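Local coordinates for protein acyl-coenzyme A oxidase acox-1.2 (Caenorhabditis elegans, PDB 5K3J) that catalyses the first, desaturating step in peroxisomal beta-oxidation of ascaroside pheromone side chains, using FAD and passing the electrons to oxygen to give hydrogen peroxide, at residues L442-V447 with V514-S519; R492-K497 with L523-R528. All coordinates share one frame; numbering follows the deposited sequence.

Both contacts lie in the helical C-terminal half of this acyl-CoA oxidase, on the same side of the chain's centre, with their own centres about 10 Å apart. Along the chain their segments alternate: helix 435-450 of contact 1, helix 481-507 of contact 2, helix 512-518 of contact 1, then helix 520-543 of contact 2. They meet where Trp516 CZ3 lies 3.5 Å from Leu523 CD1 and where Ala443 rests on Ser527. Contact 1 places Arg444 beside the ribose phosphate of the ascaroside-CoA, contact 2 supplies Arg525 and Arg528 to the ATP site, and both reach the second subunit. One group of packed helices thus joins a substrate-binding place to a nucleotide-binding place beside the dimer interface.

Contact 1: residues L442-V447 with V514-S519; sequences LARYLV and VAWNKS. With 6QA (~{S}-[2-[3-[[(2~{R})-4-[[[(2~{R},3~{S},4~{R},5~{R})-5-(6-aminopurin-9-yl)-4-oxidanyl-3-phosphonooxy-oxolan-2-yl]methoxy-oxidanyl-phosphoryl]oxy-oxidanyl-phosphoryl]oxy-3,3-dimethyl-2-oxidanyl-butanoyl]amino]propanoylamino]ethyl] 5-[(2~{R},3~{R},5~{R},6~{S})-6-methyl-3,5-bis(oxidanyl)oxan-2-yl]oxypentanethioate), chain E.
Arg444 lies over one face of the Trp516 indole in a cation-pi pair, the main link between helix 435-450 and the short helix 512-518 in the helical part of this acyl-CoA oxidase. The axes of 442-447 and 514-518 stay 13.0 Å apart, so the gap is bridged by long side chains: tryptophan is broad enough to cross it, and arginine offers a flat cation to its face. CZ of Arg444 stands 4.3 Å from the centroid of the six-membered ring of Trp516, 12° off the normal, although the two planes are tilted 32° apart.

The tight part lies at the far end of the indole. Arg444 CG lies over Trp516 CH2 at 3.4 Å. Ala443 CB meets the same CH2 of Trp516 at 3.9 Å, from the side of the ring plane away from Arg444 CG, while Val447 CG2, near that plane, meets CZ3 of Trp516 at 3.8 Å; a methyl and a compact branched residue fit the apolar rim. Phe502 adds an edge-to-face ring to Trp516.

The other side is looser and polar. Arg444, partly exposed, bends at chi2 (-137°), and its outer chain passes beside the phosphate on the ribose of the bound ascaroside-CoA. A positive group suits this anion, and the nearby Arg512 probably adds to the favourable field. From helix 512-518, Asn517 hydrogen-bonds to backbone atoms of Asp334 and Gln336 of the second subunit. Beside the phosphate, Arg444 NH2 is 3.2 Å from O51 of the ligand, which lies oblique to the guanidinium.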
ATOM      1  N   LEU A 442      -3.329  23.129   7.318  1.00 51.65           N
ATOM      2  CA  LEU A 442      -2.417  24.039   6.636  1.00 52.63           C
ATOM      3  C   LEU A 442      -3.187  24.977   5.711  1.00 51.89           C
ATOM      4  O   LEU A 442      -2.789  26.122   5.493  1.00 50.91           O
ATOM      5  CB  LEU A 442      -1.371  23.252   5.845  1.00 53.90           C
ATOM      6  CG  LEU A 442      -0.547  23.991   4.786  1.00 55.82           C
ATOM      7  CD1 LEU A 442       0.243  25.133   5.401  1.00 54.58           C
ATOM      8  CD2 LEU A 442       0.378  23.024   4.091  1.00 57.49           C
ATOM      9  N   ALA A 443      -4.297  24.478   5.180  1.00 50.92           N
ATOM     10  CA  ALA A 443      -5.151  25.255   4.292  1.00 51.78           C
ATOM     11  C   ALA A 443      -5.750  26.456   5.018  1.00 53.33           C
ATOM     12  O   ALA A 443      -6.000  27.495   4.406  1.00 55.66           O
ATOM     13  CB  ALA A 443      -6.249  24.380   3.723  1.00 51.37           C
ATOM     14  N   ARG A 444      -5.981  26.308   6.319  1.00 69.05           N
ATOM     15  CA  ARG A 444      -6.489  27.406   7.133  1.00 71.02           C
ATOM     16  C   ARG A 444      -5.426  28.484   7.303  1.00 72.64           C
ATOM     17  O   ARG A 444      -5.733  29.675   7.351  1.00 69.60           O
ATOM     18  CB  ARG A 444      -6.954  26.898   8.497  1.00 73.30           C
ATOM     19  CG  ARG A 444      -8.259  26.132   8.447  1.00 80.59           C
ATOM     20  CD  ARG A 444      -9.166  26.520   9.596  1.00 84.00           C
ATOM     21  NE  ARG A 444     -10.548  26.100   9.385  1.00 82.69           N
ATOM     22  CZ  ARG A 444     -11.595  26.912   9.491  1.00 81.00           C
ATOM     23  NH1 ARG A 444     -12.822  26.449   9.288  1.00 78.20           N
ATOM     24  NH2 ARG A 444     -11.416  28.190   9.804  1.00 80.77           N
ATOM     25  N   TYR A 445      -4.174  28.053   7.393  1.00 61.35           N
ATOM     26  CA  TYR A 445      -3.047  28.968   7.511  1.00 66.75           C
ATOM     27  C   TYR A 445      -2.754  29.620   6.170  1.00 63.36           C
ATOM     28  O   TYR A 445      -2.106  30.662   6.104  1.00 63.16           O
ATOM     29  CB  TYR A 445      -1.826  28.218   8.044  1.00 68.94           C
ATOM     30  CG  TYR A 445      -0.471  28.867   7.821  1.00 71.96           C
ATOM     31  CD1 TYR A 445       0.042  29.796   8.722  1.00 74.86           C
ATOM     32  CD2 TYR A 445       0.317  28.509   6.733  1.00 75.89           C
ATOM     33  CE1 TYR A 445       1.292  30.371   8.524  1.00 77.85           C
ATOM     34  CE2 TYR A 445       1.561  29.077   6.529  1.00 75.74           C
ATOM     35  CZ  TYR A 445       2.044  30.006   7.426  1.00 77.13           C
ATOM     36  OH  TYR A 445       3.284  30.572   7.223  1.00 76.68           O
ATOM     37  N   LEU A 446      -3.247  28.998   5.103  1.00 52.95           N
ATOM     38  CA  LEU A 446      -3.097  29.536   3.758  1.00 50.44           C
ATOM     39  C   LEU A 446      -4.192  30.557   3.461  1.00 44.77           C
ATOM     40  O   LEU A 446      -3.942  31.564   2.797  1.00 44.96           O
ATOM     41  CB  LEU A 446      -3.120  28.414   2.718  1.00 47.03           C
ATOM     42  CG  LEU A 446      -1.893  27.502   2.687  1.00 45.23           C
ATOM     43  CD1 LEU A 446      -1.956  26.548   1.498  1.00 44.76           C
ATOM     44  CD2 LEU A 446      -0.608  28.322   2.665  1.00 47.85           C
ATOM     45  N   VAL A 447      -5.400  30.293   3.952  1.00 47.50           N
ATOM     46  CA  VAL A 447      -6.494  31.248   3.830  1.00 49.78           C
ATOM     47  C   VAL A 447      -6.152  32.513   4.591  1.00 47.82           C
ATOM     48  O   VAL A 447      -6.192  33.605   4.036  1.00 47.81           O
ATOM     49  CB  VAL A 447      -7.824  30.678   4.358  1.00 52.34           C
ATOM     50  CG1 VAL A 447      -8.867  31.786   4.477  1.00 53.77           C
ATOM     51  CG2 VAL A 447      -8.319  29.563   3.457  1.00 53.86           C
ATOM     52  N   VAL A 514     -19.918  25.076   6.435  1.00 52.53           N
ATOM     53  CA  VAL A 514     -20.376  24.467   5.192  1.00 48.40           C
ATOM     54  C   VAL A 514     -19.627  25.047   3.996  1.00 49.38           C
ATOM     55  O   VAL A 514     -19.273  24.321   3.064  1.00 52.12           O
ATOM     56  CB  VAL A 514     -21.897  24.655   5.001  1.00 45.71           C
ATOM     57  CG1 VAL A 514     -22.351  24.094   3.658  1.00 43.69           C
ATOM     58  CG2 VAL A 514     -22.654  23.990   6.137  1.00 44.76           C
ATOM     59  N   ALA A 515     -19.385  26.354   4.028  1.00 48.90           N
ATOM     60  CA  ALA A 515     -18.582  27.006   3.002  1.00 50.64           C
ATOM     61  C   ALA A 515     -17.182  26.409   2.960  1.00 51.42           C
ATOM     62  O   ALA A 515     -16.617  26.194   1.891  1.00 50.39           O
ATOM     63  CB  ALA A 515     -18.513  28.499   3.253  1.00 51.55           C
ATOM     64  N   TRP A 516     -16.628  26.145   4.139  1.00 48.15           N
ATOM     65  CA  TRP A 516     -15.329  25.491   4.249  1.00 47.06           C
ATOM     66  C   TRP A 516     -15.382  24.076   3.684  1.00 48.57           C
ATOM     67  O   TRP A 516     -14.479  23.644   2.966  1.00 51.73           O
ATOM     68  CB  TRP A 516     -14.865  25.448   5.708  1.00 47.47           C
ATOM     69  CG  TRP A 516     -13.546  24.775   5.871  1.00 45.83           C
ATOM     70  CD1 TRP A 516     -13.324  23.492   6.279  1.00 43.75           C
ATOM     71  CD2 TRP A 516     -12.259  25.342   5.611  1.00 43.73           C
ATOM     72  NE1 TRP A 516     -11.978  23.226   6.296  1.00 42.13           N
ATOM     73  CE2 TRP A 516     -11.302  24.346   5.889  1.00 45.33           C
ATOM     74  CE3 TRP A 516     -11.823  26.595   5.174  1.00 44.91           C
ATOM     75  CZ2 TRP A 516      -9.939  24.563   5.745  1.00 45.71           C
ATOM     76  CZ3 TRP A 516     -10.469  26.809   5.034  1.00 46.05           C
ATOM     77  CH2 TRP A 516      -9.542  25.798   5.313  1.00 47.47           C
ATOM     78  N   ASN A 517     -16.453  23.364   4.018  1.00 61.12           N
ATOM     79  CA  ASN A 517     -16.623  21.970   3.630  1.00 57.17           C
ATOM     80  C   ASN A 517     -16.707  21.795   2.115  1.00 60.86           C
ATOM     81  O   ASN A 517     -16.090  20.891   1.552  1.00 66.62           O
ATOM     82  CB  ASN A 517     -17.876  21.399   4.296  1.00 51.62           C
ATOM     83  CG  ASN A 517     -18.021  19.900   4.099  1.00 50.07           C
ATOM     84  OD1 ASN A 517     -17.138  19.242   3.551  1.00 47.42           O
ATOM     85  ND2 ASN A 517     -19.139  19.353   4.561  1.00 51.33           N
ATOM     86  N   LYS A 518     -17.463  22.671   1.460  1.00 47.23           N
ATOM     87  CA  LYS A 518     -17.682  22.568   0.021  1.00 46.26           C
ATOM     88  C   LYS A 518     -16.443  22.918  -0.796  1.00 44.16           C
ATOM     89  O   LYS A 518     -16.351  22.571  -1.971  1.00 42.31           O
ATOM     90  CB  LYS A 518     -18.848  23.464  -0.392  1.00 47.65           C
ATOM     91  CG  LYS A 518     -20.203  22.909  -0.006  1.00 52.29           C
ATOM     92  CD  LYS A 518     -21.321  23.762  -0.571  1.00 54.94           C
ATOM     93  CE  LYS A 518     -22.645  23.020  -0.542  1.00 53.81           C
ATOM     94  NZ  LYS A 518     -23.741  23.811  -1.166  1.00 55.62           N
ATOM     95  N   SER A 519     -15.490  23.600  -0.173  1.00 61.28           N
ATOM     96  CA  SER A 519     -14.257  23.967  -0.861  1.00 66.56           C
ATOM     97  C   SER A 519     -13.080  23.127  -0.379  1.00 63.95           C
ATOM     98  O   SER A 519     -11.935  23.400  -0.730  1.00 62.49           O
ATOM     99  CB  SER A 519     -13.954  25.451  -0.655  1.00 69.91           C
ATOM    100  OG  SER A 519     -13.776  25.738   0.717  1.00 74.10           O
TER
HETATM  101  P26 6QA E 703      -8.896  21.233  18.081  1.00 90.58           P
HETATM  102  P29 6QA E 703      -9.904  24.066  17.834  1.00 86.58           P
HETATM  103  P50 6QA E 703      -8.065  28.480  12.699  1.00112.46           P
HETATM  104  O01 6QA E 703       6.904   7.167  13.456  1.00 50.87           O
HETATM  105  C02 6QA E 703       6.680   7.798  14.736  1.00 45.64           C
HETATM  106  C03 6QA E 703       5.517   6.977  15.318  1.00 45.10           C
HETATM  107  O04 6QA E 703       4.960   7.585  16.390  1.00 44.72           O
HETATM  108  C05 6QA E 703       4.079   8.625  16.110  1.00 47.76           C
HETATM  109  C06 6QA E 703       2.698   8.258  16.721  1.00 47.56           C
HETATM  110  C07 6QA E 703       2.009   9.576  17.145  1.00 48.76           C
HETATM  111  C08 6QA E 703       0.991   9.267  18.241  1.00 49.84           C
HETATM  112  C09 6QA E 703      -0.362   9.689  17.842  1.00 49.74           C
HETATM  113  S10 6QA E 703      -1.215  10.758  19.112  1.00 51.99           S
HETATM  114  C11 6QA E 703      -1.875  12.311  18.444  1.00 46.57           C
HETATM  115  C12 6QA E 703      -2.007  12.379  16.951  1.00 43.07           C
HETATM  116  N13 6QA E 703      -3.316  12.825  16.655  1.00 45.35           N
HETATM  117  C14 6QA E 703      -3.553  14.085  15.982  1.00 49.09           C
HETATM  118  C15 6QA E 703      -5.020  14.541  15.655  1.00 54.71           C
HETATM  119  C16 6QA E 703      -5.243  15.931  16.339  1.00 59.95           C
HETATM  120  N17 6QA E 703      -5.895  16.888  15.425  1.00 65.17           N
HETATM  121  C18 6QA E 703      -6.636  18.008  16.022  1.00 73.70           C
HETATM  122  C19 6QA E 703      -7.319  19.018  15.104  1.00 80.37           C
HETATM  123  O20 6QA E 703      -7.236  18.564  13.771  1.00 82.15           O
HETATM  124  C21 6QA E 703      -6.662  20.423  15.209  1.00 83.77           C
HETATM  125  C22 6QA E 703      -7.612  21.336  14.315  1.00 85.34           C
HETATM  126  C23 6QA E 703      -5.187  20.340  14.694  1.00 78.42           C
HETATM  127  C24 6QA E 703      -6.618  21.029  16.608  1.00 86.07           C
HETATM  128  O25 6QA E 703      -7.822  21.759  16.922  1.00 84.07           O
HETATM  129  O27 6QA E 703      -9.537  19.881  17.734  1.00 84.95           O
HETATM  130  O28 6QA E 703     -10.089  22.448  18.184  1.00 95.15           O
HETATM  131  O30 6QA E 703      -9.958  24.823  19.166  1.00 79.34           O
HETATM  132  O31 6QA E 703      -8.462  24.294  17.002  1.00 91.89           O
HETATM  133  C32 6QA E 703      -8.418  24.903  15.767  1.00 89.34           C
HETATM  134  C33 6QA E 703      -7.863  26.372  15.991  1.00 92.10           C
HETATM  135  O34 6QA E 703      -6.887  26.369  16.816  1.00 92.25           O
HETATM  136  C35 6QA E 703      -5.518  26.800  16.051  1.00 88.92           C
HETATM  137  N36 6QA E 703      -4.504  25.757  16.278  1.00 85.42           N
HETATM  138  C37 6QA E 703      -4.704  24.438  16.203  1.00 89.93           C
HETATM  139  N38 6QA E 703      -3.586  23.766  16.476  1.00 81.66           N
HETATM  140  C39 6QA E 703      -2.611  24.681  16.747  1.00 81.50           C
HETATM  141  C40 6QA E 703      -3.188  25.946  16.631  1.00 84.99           C
HETATM  142  N41 6QA E 703      -2.423  27.049  16.858  1.00 86.01           N
HETATM  143  C42 6QA E 703      -1.137  26.912  17.181  1.00 85.72           C
HETATM  144  N43 6QA E 703      -0.546  25.706  17.307  1.00 81.54           N
HETATM  145  C44 6QA E 703      -1.235  24.584  17.103  1.00 81.58           C
HETATM  146  N45 6QA E 703      -0.592  23.272  17.241  1.00 77.48           N
HETATM  147  C46 6QA E 703      -5.795  26.963  14.794  1.00 91.30           C
HETATM  148  O47 6QA E 703      -5.330  28.309  14.325  1.00 96.43           O
HETATM  149  C48 6QA E 703      -7.312  26.876  14.645  1.00 96.39           C
HETATM  150  O49 6QA E 703      -7.871  28.109  14.332  1.00100.31           O
HETATM  151  O51 6QA E 703      -9.530  28.603  12.402  1.00 94.74           O
HETATM  152  O52 6QA E 703      -7.444  27.371  11.833  1.00101.91           O
HETATM  153  O53 6QA E 703      -7.345  29.764  12.389  1.00 99.62           O
HETATM  154  O54 6QA E 703     -11.045  24.514  16.955  1.00 84.32           O
HETATM  155  O55 6QA E 703      -8.196  21.122  19.422  1.00 93.63           O
HETATM  156  O56 6QA E 703      -6.713  18.110  17.211  1.00 68.79           O
HETATM  157  O57 6QA E 703      -2.658  14.799  15.670  1.00 52.24           O
HETATM  158  O58 6QA E 703      -0.795   9.297  16.765  1.00 46.08           O
HETATM  159  O59 6QA E 703       5.967   5.663  15.748  1.00 41.16           O
HETATM  160  C60 6QA E 703       7.036   5.734  16.698  1.00 40.44           C
HETATM  161  C61 6QA E 703       7.275   4.287  17.066  1.00 39.77           C
HETATM  162  C62 6QA E 703       8.262   6.469  16.095  1.00 44.63           C
HETATM  163  C63 6QA E 703       7.905   7.790  15.559  1.00 44.83           C
HETATM  164  O64 6QA E 703       9.272   6.659  17.147  1.00 49.78           O

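Contact 2: residues R492-K497 with L523-R528; sequences RRQAWK and LTRASR. With ATP (adenosine-5'-triphosphate), chain D.
Gln494 sends CG anti to its own N (chi1 -178°), which sets CG against Ala526, and the bend at chi2 (68°) then turns its amide toward Arg525 CB, in an antiparallel helix pair of the acyl-CoA oxidase C-terminal domain. The axes of segments 492-497 and 523-528, on helices 481-507 and 520-543, pass 8.4 Å apart at 153°. Such closeness needs small residues: Ala495 and Ala526 are the nearest pair, their CA atoms 5.1 Å apart, and the CB of Ala526 points at Ala495 CA, 4.1 Å away.

Gln494 CG is 3.6 Å from Ala526 CA. Beyond the bend, its amide crosses the base of Arg525, with NE2 of Gln494 4.0 Å from CB of Arg525, and the NE2 is hydrogen-bonded to Glu522. A long polar residue suits this place, since its methylenes pack while its buried amide finds a partner.

Arg525 starts on the side facing helix 481-507, but its extended chain leads away to the ATP shared by the two subunits. There its guanidinium comes close to the triphosphate, and Arg525 NH2 hydrogen-bonds to the Tyr591 hydroxyl of the second subunit. Arg528 reaches the same ATP by bending at chi3 to lie beside the phosphates, its guanidinium between ATP O3A over one face and Thr524 O over the other. NH1 of Arg528 donates to ATP O1G at 2.8 Å.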
ATOM      1  N   ARG A 492       0.724  29.721  -5.300  1.00 70.42           N
ATOM      2  CA  ARG A 492       0.080  31.025  -5.160  1.00 70.39           C
ATOM      3  C   ARG A 492      -1.229  31.079  -5.932  1.00 63.53           C
ATOM      4  O   ARG A 492      -2.237  31.585  -5.435  1.00 61.47           O
ATOM      5  CB  ARG A 492       1.013  32.134  -5.648  1.00 72.25           C
ATOM      6  CG  ARG A 492       0.373  33.512  -5.708  1.00 72.03           C
ATOM      7  CD  ARG A 492       1.240  34.501  -6.482  1.00 72.77           C
ATOM      8  NE  ARG A 492       2.621  34.530  -6.005  1.00 69.09           N
ATOM      9  CZ  ARG A 492       3.655  34.038  -6.681  1.00 65.63           C
ATOM     10  NH1 ARG A 492       3.468  33.481  -7.873  1.00 67.10           N
ATOM     11  NH2 ARG A 492       4.878  34.107  -6.171  1.00 60.46           N
ATOM     12  N   ARG A 493      -1.192  30.555  -7.155  1.00 74.66           N
ATOM     13  CA  ARG A 493      -2.367  30.455  -8.016  1.00 76.95           C
ATOM     14  C   ARG A 493      -3.513  29.766  -7.287  1.00 80.31           C
ATOM     15  O   ARG A 493      -4.553  30.371  -7.028  1.00 76.54           O
ATOM     16  CB  ARG A 493      -2.021  29.685  -9.294  1.00 79.30           C
ATOM     17  CG  ARG A 493      -2.589  30.262 -10.585  1.00 76.56           C
ATOM     18  CD  ARG A 493      -4.094  30.075 -10.698  1.00 74.89           C
ATOM     19  NE  ARG A 493      -4.821  31.274 -10.292  1.00 77.43           N
ATOM     20  CZ  ARG A 493      -6.080  31.533 -10.627  1.00 76.48           C
ATOM     21  NH1 ARG A 493      -6.661  32.651 -10.210  1.00 78.26           N
ATOM     22  NH2 ARG A 493      -6.759  30.679 -11.383  1.00 76.61           N
ATOM     23  N   GLN A 494      -3.303  28.497  -6.951  1.00 64.91           N
ATOM     24  CA  GLN A 494      -4.314  27.679  -6.293  1.00 65.11           C
ATOM     25  C   GLN A 494      -4.723  28.249  -4.941  1.00 65.45           C
ATOM     26  O   GLN A 494      -5.901  28.218  -4.586  1.00 67.43           O
ATOM     27  CB  GLN A 494      -3.800  26.250  -6.118  1.00 62.57           C
ATOM     28  CG  GLN A 494      -4.789  25.291  -5.473  1.00 57.93           C
ATOM     29  CD  GLN A 494      -5.977  24.993  -6.360  1.00 60.19           C
ATOM     30  OE1 GLN A 494      -5.864  24.987  -7.586  1.00 63.59           O
ATOM     31  NE2 GLN A 494      -7.128  24.748  -5.745  1.00 57.00           N
ATOM     32  N   ALA A 495      -3.745  28.755  -4.192  1.00 77.91           N
ATOM     33  CA  ALA A 495      -3.986  29.321  -2.864  1.00 82.27           C
ATOM     34  C   ALA A 495      -5.076  30.387  -2.898  1.00 81.76           C
ATOM     35  O   ALA A 495      -6.046  30.321  -2.143  1.00 89.66           O
ATOM     36  CB  ALA A 495      -2.698  29.900  -2.292  1.00 79.50           C
ATOM     37  N   TRP A 496      -4.907  31.369  -3.778  1.00 71.29           N
ATOM     38  CA  TRP A 496      -5.922  32.388  -4.007  1.00 74.74           C
ATOM     39  C   TRP A 496      -7.187  31.777  -4.597  1.00 71.72           C
ATOM     40  O   TRP A 496      -8.299  32.073  -4.159  1.00 70.90           O
ATOM     41  CB  TRP A 496      -5.388  33.476  -4.940  1.00 76.16           C
ATOM     42  CG  TRP A 496      -4.502  34.468  -4.270  1.00 73.65           C
ATOM     43  CD1 TRP A 496      -3.150  34.384  -4.109  1.00 68.19           C
ATOM     44  CD2 TRP A 496      -4.904  35.706  -3.677  1.00 71.97           C
ATOM     45  NE1 TRP A 496      -2.685  35.493  -3.447  1.00 75.06           N
ATOM     46  CE2 TRP A 496      -3.741  36.321  -3.170  1.00 74.98           C
ATOM     47  CE3 TRP A 496      -6.132  36.357  -3.522  1.00 65.65           C
ATOM     48  CZ2 TRP A 496      -3.770  37.552  -2.520  1.00 68.56           C
ATOM     49  CZ3 TRP A 496      -6.159  37.579  -2.876  1.00 63.39           C
ATOM     50  CH2 TRP A 496      -4.985  38.164  -2.384  1.00 65.23           C
ATOM     51  N   LYS A 497      -6.995  30.919  -5.593  1.00 57.34           N
ATOM     52  CA  LYS A 497      -8.092  30.287  -6.319  1.00 53.25           C
ATOM     53  C   LYS A 497      -9.031  29.531  -5.386  1.00 49.36           C
ATOM     54  O   LYS A 497     -10.246  29.541  -5.577  1.00 46.69           O
ATOM     55  CB  LYS A 497      -7.535  29.339  -7.385  1.00 54.74           C
ATOM     56  CG  LYS A 497      -8.490  28.999  -8.521  1.00 53.27           C
ATOM     57  CD  LYS A 497      -9.192  27.671  -8.300  1.00 49.48           C
ATOM     58  CE  LYS A 497     -10.006  27.293  -9.524  1.00 52.87           C
ATOM     59  NZ  LYS A 497      -9.160  27.123 -10.739  1.00 53.05           N
ATOM     60  N   LEU A 523      -8.844  23.331  -1.287  1.00 34.32           N
ATOM     61  CA  LEU A 523      -7.978  23.781  -0.206  1.00 33.81           C
ATOM     62  C   LEU A 523      -6.840  22.807   0.068  1.00 34.29           C
ATOM     63  O   LEU A 523      -5.741  23.213   0.442  1.00 38.50           O
ATOM     64  CB  LEU A 523      -8.801  23.989   1.063  1.00 33.41           C
ATOM     65  CG  LEU A 523      -9.846  25.101   1.004  1.00 34.27           C
ATOM     66  CD1 LEU A 523     -10.834  24.942   2.136  1.00 34.94           C
ATOM     67  CD2 LEU A 523      -9.166  26.451   1.073  1.00 36.12           C
ATOM     68  N   THR A 524      -7.108  21.518  -0.109  1.00 41.79           N
ATOM     69  CA  THR A 524      -6.075  20.508   0.090  1.00 43.66           C
ATOM     70  C   THR A 524      -5.124  20.464  -1.101  1.00 42.24           C
ATOM     71  O   THR A 524      -3.958  20.102  -0.957  1.00 39.55           O
ATOM     72  CB  THR A 524      -6.667  19.103   0.304  1.00 44.87           C
ATOM     73  OG1 THR A 524      -7.486  18.752  -0.818  1.00 50.61           O
ATOM     74  CG2 THR A 524      -7.501  19.058   1.574  1.00 44.52           C
ATOM     75  N   ARG A 525      -5.627  20.824  -2.277  1.00 50.61           N
ATOM     76  CA  ARG A 525      -4.775  20.932  -3.452  1.00 51.92           C
ATOM     77  C   ARG A 525      -3.791  22.070  -3.237  1.00 48.70           C
ATOM     78  O   ARG A 525      -2.629  21.993  -3.637  1.00 48.34           O
ATOM     79  CB  ARG A 525      -5.600  21.176  -4.716  1.00 56.17           C
ATOM     80  CG  ARG A 525      -6.668  20.129  -4.976  1.00 55.51           C
ATOM     81  CD  ARG A 525      -7.466  20.468  -6.224  1.00 56.32           C
ATOM     82  NE  ARG A 525      -8.602  19.569  -6.420  1.00 54.27           N
ATOM     83  CZ  ARG A 525      -8.519  18.370  -6.987  1.00 49.14           C
ATOM     84  NH1 ARG A 525      -7.349  17.912  -7.414  1.00 46.36           N
ATOM     85  NH2 ARG A 525      -9.607  17.625  -7.124  1.00 54.51           N
ATOM     86  N   ALA A 526      -4.275  23.126  -2.591  1.00 40.28           N
ATOM     87  CA  ALA A 526      -3.455  24.281  -2.253  1.00 46.26           C
ATOM     88  C   ALA A 526      -2.349  23.901  -1.277  1.00 51.32           C
ATOM     89  O   ALA A 526      -1.184  24.252  -1.479  1.00 66.36           O
ATOM     90  CB  ALA A 526      -4.316  25.391  -1.670  1.00 44.23           C
ATOM     91  N   SER A 527      -2.725  23.191  -0.217  1.00 81.12           N
ATOM     92  CA  SER A 527      -1.771  22.754   0.794  1.00 81.96           C
ATOM     93  C   SER A 527      -0.641  21.932   0.181  1.00 81.89           C
ATOM     94  O   SER A 527       0.530  22.241   0.383  1.00 88.54           O
ATOM     95  CB  SER A 527      -2.478  21.943   1.883  1.00 84.38           C
ATOM     96  OG  SER A 527      -3.296  22.772   2.692  1.00 87.70           O
ATOM     97  N   ARG A 528      -1.004  20.895  -0.573  1.00 57.96           N
ATOM     98  CA  ARG A 528      -0.027  20.026  -1.228  1.00 56.87           C
ATOM     99  C   ARG A 528       0.972  20.807  -2.078  1.00 53.10           C
ATOM    100  O   ARG A 528       2.177  20.566  -2.008  1.00 55.04           O
ATOM    101  CB  ARG A 528      -0.737  18.981  -2.097  1.00 58.02           C
ATOM    102  CG  ARG A 528      -1.176  17.739  -1.342  1.00 58.67           C
ATOM    103  CD  ARG A 528      -1.697  16.658  -2.283  1.00 56.31           C
ATOM    104  NE  ARG A 528      -3.154  16.674  -2.395  1.00 57.12           N
ATOM    105  CZ  ARG A 528      -3.825  17.291  -3.360  1.00 60.51           C
ATOM    106  NH1 ARG A 528      -3.171  17.949  -4.307  1.00 62.46           N
ATOM    107  NH2 ARG A 528      -5.150  17.250  -3.382  1.00 59.37           N
TER
HETATM  108  PG  ATP D 702      -3.525  17.008  -7.490  1.00 59.59           P
HETATM  109  O1G ATP D 702      -3.700  18.435  -7.029  1.00 56.67           O
HETATM  110  O2G ATP D 702      -4.692  16.472  -8.287  1.00 57.30           O
HETATM  111  O3G ATP D 702      -2.169  16.707  -8.083  1.00 55.49           O
HETATM  112  PB  ATP D 702      -3.659  14.557  -6.138  1.00 62.02           P
HETATM  113  O1B ATP D 702      -2.379  13.982  -5.574  1.00 53.05           O
HETATM  114  O2B ATP D 702      -4.151  14.108  -7.494  1.00 59.57           O
HETATM  115  O3B ATP D 702      -3.553  16.164  -6.116  1.00 62.15           O
HETATM  116  PA  ATP D 702      -6.360  14.489  -5.484  1.00 50.60           P
HETATM  117  O1A ATP D 702      -6.979  15.594  -4.658  1.00 43.74           O
HETATM  118  O2A ATP D 702      -6.414  14.556  -6.993  1.00 45.88           O
HETATM  119  O3A ATP D 702      -4.820  14.327  -5.049  1.00 51.54           O
HETATM  120  O5' ATP D 702      -6.984  13.084  -5.017  1.00 52.01           O
HETATM  121  C5' ATP D 702      -6.456  11.855  -5.515  1.00 44.70           C
HETATM  122  C4' ATP D 702      -6.467  10.872  -4.357  1.00 44.88           C
HETATM  123  O4' ATP D 702      -5.236  10.926  -3.629  1.00 43.77           O
HETATM  124  C3' ATP D 702      -7.590  11.232  -3.400  1.00 44.37           C
HETATM  125  O3' ATP D 702      -8.443  10.102  -3.213  1.00 41.39           O
HETATM  126  C2' ATP D 702      -6.903  11.600  -2.103  1.00 43.42           C
HETATM  127  O2' ATP D 702      -7.591  11.065  -0.971  1.00 47.76           O
HETATM  128  C1' ATP D 702      -5.507  11.008  -2.229  1.00 42.22           C
HETATM  129  N9  ATP D 702      -4.486  11.848  -1.554  1.00 46.01           N
HETATM  130  C8  ATP D 702      -3.950  12.978  -2.047  1.00 45.83           C
HETATM  131  N7  ATP D 702      -3.041  13.510  -1.194  1.00 48.05           N
HETATM  132  C5  ATP D 702      -2.980  12.705  -0.119  1.00 42.58           C
HETATM  133  C6  ATP D 702      -2.225  12.683   1.156  1.00 41.20           C
HETATM  134  N6  ATP D 702      -1.326  13.652   1.462  1.00 43.15           N
HETATM  135  N1  ATP D 702      -2.464  11.656   2.000  1.00 40.06           N
HETATM  136  C2  ATP D 702      -3.353  10.686   1.710  1.00 41.86           C
HETATM  137  N3  ATP D 702      -4.072  10.645   0.576  1.00 41.09           N
HETATM  138  C4  ATP D 702      -3.933  11.610  -0.362  1.00 44.78           C